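PDB 1ZPU: iron transport multicopper oxidase FET3 from Saccharomyces cerevisiae, which uses bound copper and dioxygen to oxidise ferrous to ferric iron, feeding high-affinity iron uptake through the permease FTR1, and also oxidises cuprous ions. Local coordinates for residues 3-8 and 42-47; 57-62 and 89-94; 256-261 and 268-273. All coordinates share one frame; numbering follows the deposited sequence.

Contact 1. Residues 3-8 and 42-47; sequences HTFNWT and DRVQIY. With NAG (2-acetamido-2-deoxy-beta-D-glucopyranose), chain B; NAG (2-acetamido-2-deoxy-beta-D-glucopyranose), chain K.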
loop_
_atom_site.group_PDB
_atom_site.type_symbol
_atom_site.label_atom_id
_atom_site.label_comp_id
_atom_site.label_asym_id
_atom_site.label_seq_id
_atom_site.Cartn_x
_atom_site.Cartn_y
_atom_site.Cartn_z
ATOM N N HIS A 3 16.477 -17.173 4.409
ATOM C CA HIS A 3 15.737 -17.008 5.648
ATOM C C HIS A 3 14.402 -17.712 5.525
ATOM O O HIS A 3 13.580 -17.353 4.679
ATOM C CB HIS A 3 15.480 -15.530 5.947
ATOM C CG HIS A 3 16.701 -14.669 5.870
ATOM N ND1 HIS A 3 17.437 -14.325 6.982
ATOM C CD2 HIS A 3 17.313 -14.079 4.814
ATOM C CE1 HIS A 3 18.445 -13.551 6.615
ATOM N NE2 HIS A 3 18.394 -13.391 5.305
ATOM N N THR A 4 14.187 -18.707 6.377
ATOM C CA THR A 4 12.954 -19.474 6.362
ATOM C C THR A 4 12.139 -19.189 7.609
ATOM O O THR A 4 12.650 -19.264 8.719
ATOM C CB THR A 4 13.248 -20.964 6.237
ATOM O OG1 THR A 4 13.959 -21.168 5.019
ATOM C CG2 THR A 4 11.958 -21.789 6.217
ATOM N N PHE A 5 10.871 -18.846 7.405
ATOM C CA PHE A 5 9.944 -18.557 8.491
ATOM C C PHE A 5 8.769 -19.516 8.478
ATOM O O PHE A 5 8.264 -19.881 7.422
ATOM C CB PHE A 5 9.394 -17.133 8.368
ATOM C CG PHE A 5 10.434 -16.071 8.505
ATOM C CD1 PHE A 5 11.106 -15.587 7.386
ATOM C CD2 PHE A 5 10.753 -15.547 9.753
ATOM C CE1 PHE A 5 12.096 -14.599 7.517
ATOM C CE2 PHE A 5 11.730 -14.558 9.888
ATOM C CZ PHE A 5 12.402 -14.086 8.770
ATOM N N ASN A 6 8.327 -19.919 9.659
ATOM C CA ASN A 6 7.083 -20.638 9.764
ATOM C C ASN A 6 6.068 -19.866 10.598
ATOM O O ASN A 6 6.146 -19.837 11.826
ATOM C CB ASN A 6 7.278 -22.044 10.300
ATOM C CG ASN A 6 5.961 -22.751 10.503
ATOM O OD1 ASN A 6 5.003 -22.551 9.738
ATOM N ND2 ASN A 6 5.876 -23.527 11.568
ATOM N N TRP A 7 5.112 -19.241 9.913
ATOM C CA TRP A 7 4.112 -18.400 10.567
ATOM C C TRP A 7 2.696 -18.897 10.408
ATOM O O TRP A 7 2.259 -19.221 9.304
ATOM C CB TRP A 7 4.145 -16.994 10.015
ATOM C CG TRP A 7 5.403 -16.272 10.210
ATOM C CD1 TRP A 7 6.368 -16.531 11.123
ATOM C CD2 TRP A 7 5.821 -15.118 9.492
ATOM N NE1 TRP A 7 7.381 -15.622 11.002
ATOM C CE2 TRP A 7 7.068 -14.743 10.001
ATOM C CE3 TRP A 7 5.258 -14.365 8.453
ATOM C CZ2 TRP A 7 7.776 -13.641 9.509
ATOM C CZ3 TRP A 7 5.963 -13.268 7.957
ATOM C CH2 TRP A 7 7.203 -12.915 8.494
ATOM N N THR A 8 1.976 -18.910 11.524
ATOM C CA THR A 8 0.579 -19.331 11.562
ATOM C C THR A 8 -0.311 -18.213 12.102
ATOM O O THR A 8 -0.079 -17.687 13.203
ATOM C CB THR A 8 0.397 -20.587 12.432
ATOM O OG1 THR A 8 1.219 -21.635 11.915
ATOM C CG2 THR A 8 -1.051 -21.012 12.441
ATOM N N ASP A 42 19.277 -11.803 -0.988
ATOM C CA ASP A 42 18.912 -12.950 -0.151
ATOM C C ASP A 42 17.613 -13.622 -0.608
ATOM O O ASP A 42 16.800 -13.021 -1.321
ATOM C CB ASP A 42 18.818 -12.551 1.327
ATOM C CG ASP A 42 20.180 -12.456 2.002
ATOM O OD1 ASP A 42 21.200 -12.774 1.354
ATOM O OD2 ASP A 42 20.232 -12.073 3.193
ATOM N N ARG A 43 17.440 -14.877 -0.211
ATOM C CA ARG A 43 16.210 -15.608 -0.468
ATOM C C ARG A 43 15.344 -15.600 0.790
ATOM O O ARG A 43 15.827 -15.844 1.886
ATOM C CB ARG A 43 16.507 -17.044 -0.912
ATOM C CG ARG A 43 15.262 -17.853 -1.245
ATOM C CD ARG A 43 15.580 -19.204 -1.875
ATOM N NE ARG A 43 16.199 -19.083 -3.195
ATOM C CZ ARG A 43 15.544 -18.818 -4.322
ATOM N NH1 ARG A 43 14.231 -18.642 -4.310
ATOM N NH2 ARG A 43 16.207 -18.735 -5.468
ATOM N N VAL A 44 14.062 -15.305 0.618
ATOM C CA VAL A 44 13.104 -15.345 1.722
ATOM C C VAL A 44 12.077 -16.430 1.450
ATOM O O VAL A 44 11.422 -16.426 0.405
ATOM C CB VAL A 44 12.381 -13.974 1.950
ATOM C CG1 VAL A 44 11.422 -14.055 3.125
ATOM C CG2 VAL A 44 13.381 -12.846 2.186
ATOM N N GLN A 45 11.954 -17.356 2.392
ATOM C CA GLN A 45 10.985 -18.448 2.300
ATOM C C GLN A 45 10.026 -18.457 3.495
ATOM O O GLN A 45 10.384 -18.909 4.579
ATOM C CB GLN A 45 11.707 -19.785 2.191
ATOM C CG GLN A 45 12.679 -19.870 1.021
ATOM C CD GLN A 45 13.415 -21.201 0.967
ATOM O OE1 GLN A 45 13.627 -21.840 1.989
ATOM N NE2 GLN A 45 13.811 -21.616 -0.225
ATOM N N ILE A 46 8.810 -17.957 3.288
ATOM C CA ILE A 46 7.808 -17.927 4.344
ATOM C C ILE A 46 6.731 -18.987 4.129
ATOM O O ILE A 46 6.046 -18.995 3.108
ATOM C CB ILE A 46 7.162 -16.522 4.489
ATOM C CG1 ILE A 46 8.250 -15.461 4.593
ATOM C CG2 ILE A 46 6.266 -16.463 5.718
ATOM C CD1 ILE A 46 7.782 -14.098 4.402
ATOM N N TYR A 47 6.609 -19.892 5.095
ATOM C CA TYR A 47 5.504 -20.831 5.144
ATOM C C TYR A 47 4.382 -20.178 5.921
ATOM O O TYR A 47 4.426 -20.130 7.152
ATOM C CB TYR A 47 5.911 -22.114 5.867
ATOM C CG TYR A 47 6.846 -22.975 5.072
ATOM C CD1 TYR A 47 8.224 -22.914 5.279
ATOM C CD2 TYR A 47 6.362 -23.859 4.107
ATOM C CE1 TYR A 47 9.097 -23.716 4.537
ATOM C CE2 TYR A 47 7.223 -24.651 3.373
ATOM C CZ TYR A 47 8.590 -24.576 3.592
ATOM O OH TYR A 47 9.452 -25.364 2.861
HETATM C C1 NAG B . 5.852 -24.934 11.267
HETATM C C2 NAG B . 5.925 -26.051 10.213
HETATM C C3 NAG B . 5.011 -27.279 10.470
HETATM C C4 NAG B . 4.698 -27.534 11.951
HETATM C C5 NAG B . 4.500 -26.189 12.643
HETATM C C6 NAG B . 4.096 -26.291 14.113
HETATM C C7 NAG B . 6.100 -26.034 7.755
HETATM C C8 NAG B . 5.109 -26.125 6.620
HETATM N N2 NAG B . 5.644 -25.496 8.897
HETATM O O3 NAG B . 5.587 -28.443 9.900
HETATM O O4 NAG B . 3.537 -28.318 12.093
HETATM O O5 NAG B . 5.740 -25.536 12.525
HETATM O O6 NAG B . 3.250 -25.201 14.414
HETATM O O7 NAG B . 7.263 -26.432 7.611
HETATM C C1 NAG K . 12.411 -22.104 -3.209
HETATM C C2 NAG K . 12.289 -23.613 -3.444
HETATM C C3 NAG K . 13.620 -24.145 -3.954
HETATM C C4 NAG K . 14.005 -23.394 -5.222
HETATM C C5 NAG K . 13.801 -21.877 -5.128
HETATM C C6 NAG K . 13.806 -21.254 -6.525
HETATM C C7 NAG K . 12.230 -24.725 -1.176
HETATM C C8 NAG K . 13.425 -25.648 -1.109
HETATM N N2 NAG K . 11.715 -24.417 -2.363
HETATM O O3 NAG K . 13.495 -25.519 -4.273
HETATM O O4 NAG K . 15.348 -23.693 -5.529
HETATM O O5 NAG K . 12.581 -21.524 -4.487
HETATM O O6 NAG K . 13.154 -22.110 -7.444
HETATM O O7 NAG K . 11.721 -24.304 -0.144
#

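Contact 2. Residues 57-62 and 89-94; sequences TSMHFH and MLYNFT. With CU1 (copper (I) ion), chain C; CU1 (copper (I) ion), chain D; NAG (2-acetamido-2-deoxy-beta-D-glucopyranose), chain K.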
loop_
_atom_site.group_PDB
_atom_site.type_symbol
_atom_site.label_atom_id
_atom_site.label_comp_id
_atom_site.label_asym_id
_atom_site.label_seq_id
_atom_site.Cartn_x
_atom_site.Cartn_y
_atom_site.Cartn_z
ATOM N N THR A 57 -6.749 -16.198 3.786
ATOM C CA THR A 57 -5.611 -15.280 3.997
ATOM C C THR A 57 -4.731 -15.140 2.765
ATOM O O THR A 57 -4.865 -15.889 1.804
ATOM C CB THR A 57 -4.661 -15.696 5.162
ATOM O OG1 THR A 57 -5.274 -16.685 5.997
ATOM C CG2 THR A 57 -4.262 -14.485 5.981
ATOM N N SER A 58 -3.824 -14.169 2.819
ATOM C CA SER A 58 -2.780 -14.017 1.824
ATOM C C SER A 58 -1.760 -13.118 2.458
ATOM O O SER A 58 -2.031 -12.544 3.511
ATOM C CB SER A 58 -3.328 -13.359 0.575
ATOM O OG SER A 58 -4.065 -12.208 0.924
ATOM N N MET A 59 -0.590 -12.995 1.831
ATOM C CA MET A 59 0.434 -12.065 2.296
ATOM C C MET A 59 1.098 -11.445 1.104
ATOM O O MET A 59 1.537 -12.152 0.198
ATOM C CB MET A 59 1.483 -12.780 3.146
ATOM C CG MET A 59 2.487 -11.854 3.825
ATOM S SD MET A 59 3.111 -12.547 5.376
ATOM C CE MET A 59 3.895 -14.018 4.752
ATOM N N HIS A 60 1.160 -10.118 1.115
ATOM C CA HIS A 60 1.768 -9.355 0.047
ATOM C C HIS A 60 2.964 -8.611 0.603
ATOM O O HIS A 60 2.895 -8.067 1.694
ATOM C CB HIS A 60 0.757 -8.362 -0.505
ATOM C CG HIS A 60 1.363 -7.288 -1.359
ATOM N ND1 HIS A 60 2.199 -7.561 -2.419
ATOM C CD2 HIS A 60 1.231 -5.944 -1.326
ATOM C CE1 HIS A 60 2.573 -6.433 -2.987
ATOM N NE2 HIS A 60 1.994 -5.438 -2.348
ATOM N N PHE A 61 4.056 -8.580 -0.150
ATOM C CA PHE A 61 5.262 -7.879 0.265
ATOM C C PHE A 61 5.402 -6.575 -0.505
ATOM O O PHE A 61 5.843 -6.553 -1.653
ATOM C CB PHE A 61 6.463 -8.803 0.147
ATOM C CG PHE A 61 6.234 -10.119 0.807
ATOM C CD1 PHE A 61 5.607 -11.169 0.106
ATOM C CD2 PHE A 61 6.560 -10.301 2.146
ATOM C CE1 PHE A 61 5.346 -12.376 0.725
ATOM C CE2 PHE A 61 6.297 -11.516 2.774
ATOM C CZ PHE A 61 5.695 -12.552 2.062
ATOM N N HIS A 62 4.991 -5.497 0.153
ATOM C CA HIS A 62 4.742 -4.216 -0.483
ATOM C C HIS A 62 6.010 -3.587 -1.001
ATOM O O HIS A 62 6.908 -3.247 -0.224
ATOM C CB HIS A 62 4.094 -3.262 0.515
ATOM C CG HIS A 62 3.659 -1.970 -0.095
ATOM N ND1 HIS A 62 2.338 -1.592 -0.166
ATOM C CD2 HIS A 62 4.371 -0.975 -0.679
ATOM C CE1 HIS A 62 2.255 -0.418 -0.762
ATOM N NE2 HIS A 62 3.472 -0.023 -1.090
ATOM N N MET A 89 0.656 -21.865 2.429
ATOM C CA MET A 89 1.304 -21.403 1.213
ATOM C C MET A 89 2.768 -21.040 1.475
ATOM O O MET A 89 3.096 -20.436 2.498
ATOM C CB MET A 89 0.511 -20.261 0.567
ATOM C CG MET A 89 1.292 -19.421 -0.447
ATOM S SD MET A 89 0.365 -18.741 -1.844
ATOM C CE MET A 89 -1.239 -18.445 -1.146
ATOM N N LEU A 90 3.641 -21.455 0.562
ATOM C CA LEU A 90 5.043 -21.105 0.638
ATOM C C LEU A 90 5.330 -19.930 -0.276
ATOM O O LEU A 90 5.137 -20.012 -1.487
ATOM C CB LEU A 90 5.927 -22.302 0.292
ATOM C CG LEU A 90 7.430 -22.041 0.138
ATOM C CD1 LEU A 90 8.080 -21.495 1.422
ATOM C CD2 LEU A 90 8.117 -23.297 -0.321
ATOM N N TYR A 91 5.769 -18.832 0.325
ATOM C CA TYR A 91 6.228 -17.664 -0.411
ATOM C C TYR A 91 7.747 -17.763 -0.526
ATOM O O TYR A 91 8.454 -17.685 0.472
ATOM C CB TYR A 91 5.786 -16.371 0.301
ATOM C CG TYR A 91 4.290 -16.111 0.218
ATOM C CD1 TYR A 91 3.435 -16.475 1.256
ATOM C CD2 TYR A 91 3.729 -15.511 -0.910
ATOM C CE1 TYR A 91 2.049 -16.247 1.177
ATOM C CE2 TYR A 91 2.349 -15.271 -1.001
ATOM C CZ TYR A 91 1.513 -15.644 0.044
ATOM O OH TYR A 91 0.150 -15.405 -0.054
ATOM N N ASN A 92 8.236 -17.951 -1.746
ATOM C CA ASN A 92 9.631 -18.265 -1.989
ATOM C C ASN A 92 10.148 -17.346 -3.070
ATOM O O ASN A 92 9.819 -17.512 -4.238
ATOM C CB ASN A 92 9.733 -19.723 -2.427
ATOM C CG ASN A 92 11.155 -20.244 -2.475
ATOM O OD1 ASN A 92 12.128 -19.476 -2.481
ATOM N ND2 ASN A 92 11.277 -21.577 -2.494
ATOM N N PHE A 93 10.944 -16.361 -2.674
ATOM C CA PHE A 93 11.400 -15.326 -3.598
ATOM C C PHE A 93 12.745 -14.749 -3.198
ATOM O O PHE A 93 13.131 -14.804 -2.036
ATOM C CB PHE A 93 10.359 -14.209 -3.729
ATOM C CG PHE A 93 10.079 -13.471 -2.447
ATOM C CD1 PHE A 93 10.757 -12.299 -2.138
ATOM C CD2 PHE A 93 9.121 -13.930 -1.558
ATOM C CE1 PHE A 93 10.492 -11.600 -0.952
ATOM C CE2 PHE A 93 8.856 -13.236 -0.371
ATOM C CZ PHE A 93 9.541 -12.071 -0.070
ATOM N N THR A 94 13.452 -14.198 -4.176
ATOM C CA THR A 94 14.717 -13.519 -3.930
ATOM C C THR A 94 14.471 -12.026 -3.942
ATOM O O THR A 94 13.372 -11.568 -4.268
ATOM C CB THR A 94 15.752 -13.840 -4.994
ATOM O OG1 THR A 94 15.206 -14.794 -5.906
ATOM C CG2 THR A 94 16.999 -14.410 -4.364
HETATM CU CU CU1 C . 2.360 -3.574 -3.186
HETATM CU CU CU1 D . 0.736 -2.544 0.405
HETATM C C1 NAG K . 12.411 -22.104 -3.209
HETATM C C2 NAG K . 12.289 -23.613 -3.444
HETATM C C3 NAG K . 13.620 -24.145 -3.954
HETATM C C4 NAG K . 14.005 -23.394 -5.222
HETATM C C5 NAG K . 13.801 -21.877 -5.128
HETATM C C6 NAG K . 13.806 -21.254 -6.525
HETATM C C7 NAG K . 12.230 -24.725 -1.176
HETATM C C8 NAG K . 13.425 -25.648 -1.109
HETATM N N2 NAG K . 11.715 -24.417 -2.363
HETATM O O3 NAG K . 13.495 -25.519 -4.273
HETATM O O4 NAG K . 15.348 -23.693 -5.529
HETATM O O5 NAG K . 12.581 -21.524 -4.487
HETATM O O6 NAG K . 13.154 -22.110 -7.444
HETATM O O7 NAG K . 11.721 -24.304 -0.144
#

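Contact 3. Residues 256-261 and 268-273; sequences FDDTML and LQLNAT. With NAG (2-acetamido-2-deoxy-beta-D-glucopyranose), chain L; MAN (alpha-D-mannopyranose), chain H.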
loop_
_atom_site.group_PDB
_atom_site.type_symbol
_atom_site.label_atom_id
_atom_site.label_comp_id
_atom_site.label_asym_id
_atom_site.label_seq_id
_atom_site.Cartn_x
_atom_site.Cartn_y
_atom_site.Cartn_z
ATOM N N PHE A 256 -3.887 13.102 12.820
ATOM C CA PHE A 256 -4.837 12.659 11.801
ATOM C C PHE A 256 -4.903 13.677 10.667
ATOM O O PHE A 256 -4.810 14.891 10.904
ATOM C CB PHE A 256 -6.242 12.622 12.387
ATOM C CG PHE A 256 -6.685 11.291 12.906
ATOM C CD1 PHE A 256 -6.553 10.979 14.251
ATOM C CD2 PHE A 256 -7.333 10.389 12.067
ATOM C CE1 PHE A 256 -6.996 9.773 14.729
ATOM C CE2 PHE A 256 -7.792 9.175 12.535
ATOM C CZ PHE A 256 -7.621 8.855 13.866
ATOM N N ASP A 257 -5.096 13.200 9.440
ATOM C CA ASP A 257 -5.608 14.052 8.369
ATOM C C ASP A 257 -7.136 13.958 8.402
ATOM O O ASP A 257 -7.740 13.108 7.736
ATOM C CB ASP A 257 -5.068 13.589 7.032
ATOM C CG ASP A 257 -5.619 14.376 5.866
ATOM O OD1 ASP A 257 -5.161 14.104 4.738
ATOM O OD2 ASP A 257 -6.503 15.250 6.055
ATOM N N ASP A 258 -7.764 14.819 9.194
ATOM C CA ASP A 258 -9.180 14.643 9.511
ATOM C C ASP A 258 -10.078 14.983 8.320
ATOM O O ASP A 258 -11.271 14.698 8.308
ATOM C CB ASP A 258 -9.554 15.442 10.762
ATOM C CG ASP A 258 -9.178 16.899 10.652
ATOM O OD1 ASP A 258 -8.627 17.449 11.633
ATOM O OD2 ASP A 258 -9.421 17.492 9.581
ATOM N N THR A 259 -9.469 15.604 7.326
ATOM C CA THR A 259 -10.049 15.800 6.007
ATOM C C THR A 259 -10.669 14.510 5.453
ATOM O O THR A 259 -11.724 14.530 4.820
ATOM C CB THR A 259 -8.926 16.319 5.103
ATOM O OG1 THR A 259 -8.953 17.739 5.160
ATOM C CG2 THR A 259 -9.001 15.801 3.634
ATOM N N MET A 260 -10.014 13.388 5.721
ATOM C CA MET A 260 -10.410 12.108 5.163
ATOM C C MET A 260 -11.557 11.494 5.937
ATOM O O MET A 260 -12.195 10.557 5.457
ATOM C CB MET A 260 -9.205 11.164 5.120
ATOM C CG MET A 260 -8.042 11.785 4.365
ATOM S SD MET A 260 -6.551 10.806 4.297
ATOM C CE MET A 260 -7.009 9.445 3.212
ATOM N N LEU A 261 -11.816 12.040 7.122
ATOM C CA LEU A 261 -12.845 11.525 8.011
ATOM C C LEU A 261 -14.198 12.086 7.621
ATOM O O LEU A 261 -14.318 13.281 7.366
ATOM C CB LEU A 261 -12.519 11.880 9.458
ATOM C CG LEU A 261 -11.278 11.234 10.097
ATOM C CD1 LEU A 261 -11.185 11.632 11.563
ATOM C CD2 LEU A 261 -11.280 9.707 9.966
ATOM N N LEU A 268 -12.662 12.089 19.826
ATOM C CA LEU A 268 -11.509 11.520 19.117
ATOM C C LEU A 268 -10.265 12.381 19.263
ATOM O O LEU A 268 -10.241 13.534 18.827
ATOM C CB LEU A 268 -11.797 11.311 17.625
ATOM C CG LEU A 268 -10.623 10.887 16.736
ATOM C CD1 LEU A 268 -9.975 9.611 17.241
ATOM C CD2 LEU A 268 -11.073 10.715 15.301
ATOM N N GLN A 269 -9.234 11.799 19.872
ATOM C CA GLN A 269 -7.930 12.448 19.957
ATOM C C GLN A 269 -7.330 12.546 18.566
ATOM O O GLN A 269 -6.835 11.563 18.026
ATOM C CB GLN A 269 -6.999 11.691 20.909
ATOM C CG GLN A 269 -7.401 11.816 22.374
ATOM C CD GLN A 269 -7.400 13.273 22.869
ATOM O OE1 GLN A 269 -6.378 13.972 22.787
ATOM N NE2 GLN A 269 -8.543 13.732 23.377
ATOM N N LEU A 270 -7.414 13.729 17.971
ATOM C CA LEU A 270 -6.935 13.918 16.611
ATOM C C LEU A 270 -5.418 13.903 16.552
ATOM O O LEU A 270 -4.822 13.466 15.543
ATOM C CB LEU A 270 -7.466 15.216 16.023
ATOM C CG LEU A 270 -8.939 15.300 15.647
ATOM C CD1 LEU A 270 -9.207 16.651 14.988
ATOM C CD2 LEU A 270 -9.365 14.128 14.752
ATOM N N ASN A 271 -4.782 14.376 17.617
ATOM C CA ASN A 271 -3.326 14.353 17.639
ATOM C C ASN A 271 -2.737 13.643 18.841
ATOM O O ASN A 271 -3.196 13.814 19.937
ATOM C CB ASN A 271 -2.693 15.733 17.327
ATOM C CG ASN A 271 -3.436 16.886 17.935
ATOM O OD1 ASN A 271 -3.543 16.967 19.144
ATOM N ND2 ASN A 271 -3.931 17.806 17.102
ATOM N N ALA A 272 -1.738 12.808 18.602
ATOM C CA ALA A 272 -1.186 11.921 19.617
ATOM C C ALA A 272 0.285 12.232 19.897
ATOM O O ALA A 272 1.058 12.498 18.975
ATOM C CB ALA A 272 -1.335 10.504 19.187
ATOM N N THR A 273 0.661 12.205 21.176
ATOM C CA THR A 273 2.020 12.544 21.600
ATOM C C THR A 273 2.785 11.311 22.070
ATOM O O THR A 273 2.302 10.545 22.906
ATOM C CB THR A 273 2.050 13.570 22.782
ATOM O OG1 THR A 273 1.244 14.720 22.496
ATOM C CG2 THR A 273 3.463 13.996 23.096
HETATM C C1 NAG L . -3.859 19.190 17.593
HETATM C C2 NAG L . -4.481 20.099 18.646
HETATM C C3 NAG L . -4.831 21.501 18.129
HETATM C C4 NAG L . -3.621 22.186 17.536
HETATM C C5 NAG L . -3.130 21.239 16.441
HETATM C C6 NAG L . -1.882 21.793 15.761
HETATM C C7 NAG L . -5.904 19.437 20.512
HETATM C C8 NAG L . -4.749 19.470 21.475
HETATM N N2 NAG L . -5.655 19.473 19.194
HETATM O O3 NAG L . -5.274 22.334 19.175
HETATM O O4 NAG L . -4.042 23.453 17.063
HETATM O O5 NAG L . -2.828 19.931 16.955
HETATM O O6 NAG L . -0.809 21.753 16.674
HETATM O O7 NAG L . -7.043 19.382 20.975
HETATM C C1 MAN H . -10.780 8.144 24.390
HETATM C C2 MAN H . -9.731 8.731 23.453
HETATM C C3 MAN H . -10.253 8.829 22.026
HETATM C C4 MAN H . -10.866 7.503 21.602
HETATM C C5 MAN H . -11.940 7.077 22.579
HETATM C C6 MAN H . -12.481 5.718 22.178
HETATM O O2 MAN H . -8.614 7.886 23.438
HETATM O O3 MAN H . -9.199 9.142 21.144
HETATM O O4 MAN H . -11.424 7.620 20.322
HETATM O O5 MAN H . -11.356 6.965 23.858
HETATM O O6 MAN H . -13.363 5.298 23.193
#

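Contact 1. Residues 3-8 and 42-47
His3 to Asn6 pair residue by residue with Val44 to Tyr47 as parallel strands of the first cupredoxin domain of this multicopper oxidase, their directions only 15° apart. The backbone bonds pass from side to side: His3 N gives to Arg43 O, His3 O accepts from Gln45 N, and so on to Trp7 N, which donates to Tyr47 O.

One face holds His3, Phe5, Trp7, Val44 and Ile46, of which His3, Trp7, Val44 and Ile46 pack on strand 36-39. Ile46 suits this layer because its branched chain reaches two rings: CG1 lies 4.0 Å from Phe5 CD1, while CG2, with CD1 more distant, packs on Trp7, 3.6 Å from CE3. His3 has CG anti to the carbonyl carbon (chi1 -50°), which carries the imidazole out beside the other strand. Its NE2 donates to Asp42 OD2 at 3.1 Å, in the plane of the ring but from above the carboxylate plane; OD2 also accepts from Asn39 N and OD1 from Glu1 N, so the acid links the chain just before strand 43-49 to the start of strand 2-14.

Thr4, Asn6, Gln45 and Tyr47 occupy the other, sugar-bearing face. Thr4 uses both branches, OG1 in a weak hydrogen bond to Gln45 OE1 and CG2 against the edge of the Tyr47 ring, 3.8 Å from CE1. The glycan on Asn92 lays its C5 over one face of the Arg43 guanidinium, whose NH1 hydrogen-bonds Asn92 OD1. Asn6 ND2 is joined covalently to another NAG, and the acetamido group of that sugar covers a face of Tyr47, with C8 3.6 Å from Tyr47 CD2.

Contact 2. Residues 57-62 and 89-94
Phe61 meets Tyr91 and Phe93 in a buried aromatic cluster. It turns the edge of its ring to the face of Tyr91, a T-shaped pair with planes 72° apart and Phe61 CE1 3.9 Å from Tyr91 CD2. Phe93 approaches differently: its CE2 sits over one face of the Phe61 ring, 3.8 Å from Phe61 CE1, the two planes inclined at 47°. Phe93 has CG between its backbone N and carbonyl carbon (chi1 62°), the rotation that turns its ring toward a face of Phe61. Long aromatic side chains suit a place where the nearest CA atoms, such as those of Met59 and Tyr91, are 8.5 Å apart.

These rings bridge the two sheets of a cupredoxin sandwich, strand 88-94 belonging to one and strand 60-62 to the other.

One hydrogen bond crosses: Met59 N donates to Tyr91 OH at 3.1 Å. The same hydroxyl is hydrogen-bonded to Gln80 OE1, which suits a tyrosine here, since its hydroxyl can accept from the Met59 amide and also pair with the Gln80 side chain. Nonpolar packing follows alongside, Met59 CB lying 4.0 Å from Tyr91 CE1.

Metal bonds leave from the other side of strand 60-62. In the His-X-His arrangement, Phe61 points into the aromatic cluster while the histidines on either side of it bind copper: His60 NE2 holds the type 2 ion at 2.1 Å with His395, and His62 ND1 holds a type 3 ion at 1.9 Å with His105 and His464.

Contact 3. Residues 256-261 and 268-273
Phe256 N donates to Leu270 O at 2.9 Å, almost straight at 177°, and this is the one backbone bond joining the two segments. It forms where strand 250-256 ends and just before the antiparallel strand 271-277 begins. Beyond it the chains part. Residues 258-260 wind into a short 3-10 turn, with Met260 N bonded to Asp257 O and Leu261 N to Asp258 O, and the turn brings Leu261 back toward Leu268.

The Phe256 ring packs beside Leu268 and Leu270, and its side chain also touches Pro167, Leu170 and Val199. Leu268 comes at it from the opposite direction, placing CD2 over one face toward the rim and CD1 3.9 Å from Phe256 CE1. At the edge of the ring, in its plane, lies Leu270 O, 3.3 Å from CD1 of Phe256; the weakly positive rim of a benzene ring tolerates a carbonyl oxygen there. Leu261 and Leu268 meet tip to tip, CD1 of the first 3.9 Å from CD2 of the second, the branched ends closing this small apolar patch. Replacing Phe256 by an alanine would probably leave Leu268 without the ring it packs on and open a gap beside the peptide of Leu270.

Toward solvent the chemistry changes. CD2 of Leu270 lies near Phe256 CB, while its CD1 comes 3.5 Å from Asp258 OD1, an ordinary contact at the rim of the apolar patch. Gln269 N donates to O3 of a mannose at 2.9 Å, a sugar also hydrogen-bonded to Gln168 O and Asn169 OD1, whereas Asn271 ND2 carries a separate N-linked glycan.

This is the long connection of a beta hairpin, between strands 250-256 and 271-277, in the second plastocyanin-like domain, a cupredoxin-type sandwich.

Contacts 1 and 2 are neighbours in the first cupredoxin domain, their centres about 9 Å apart. Strands 43-49 and 88-94 lie side by side in one sheet, where Ile46 O accepts from Tyr91 N, and Ile46 also packs on Phe61. Contact 1 joins strands within a sheet, largely through backbone bonds, and is only partly buried; contact 2 joins opposing sheets by side chains in the core, close to the copper ions. Both reach the glycan on Asn92. Contact 3 stands apart in the second domain, its centre about 32 Å from that of contact 2. Partly buried like contact 1, it combines one backbone hydrogen bond with leucines packed round a phenylalanine and borders two other glycans.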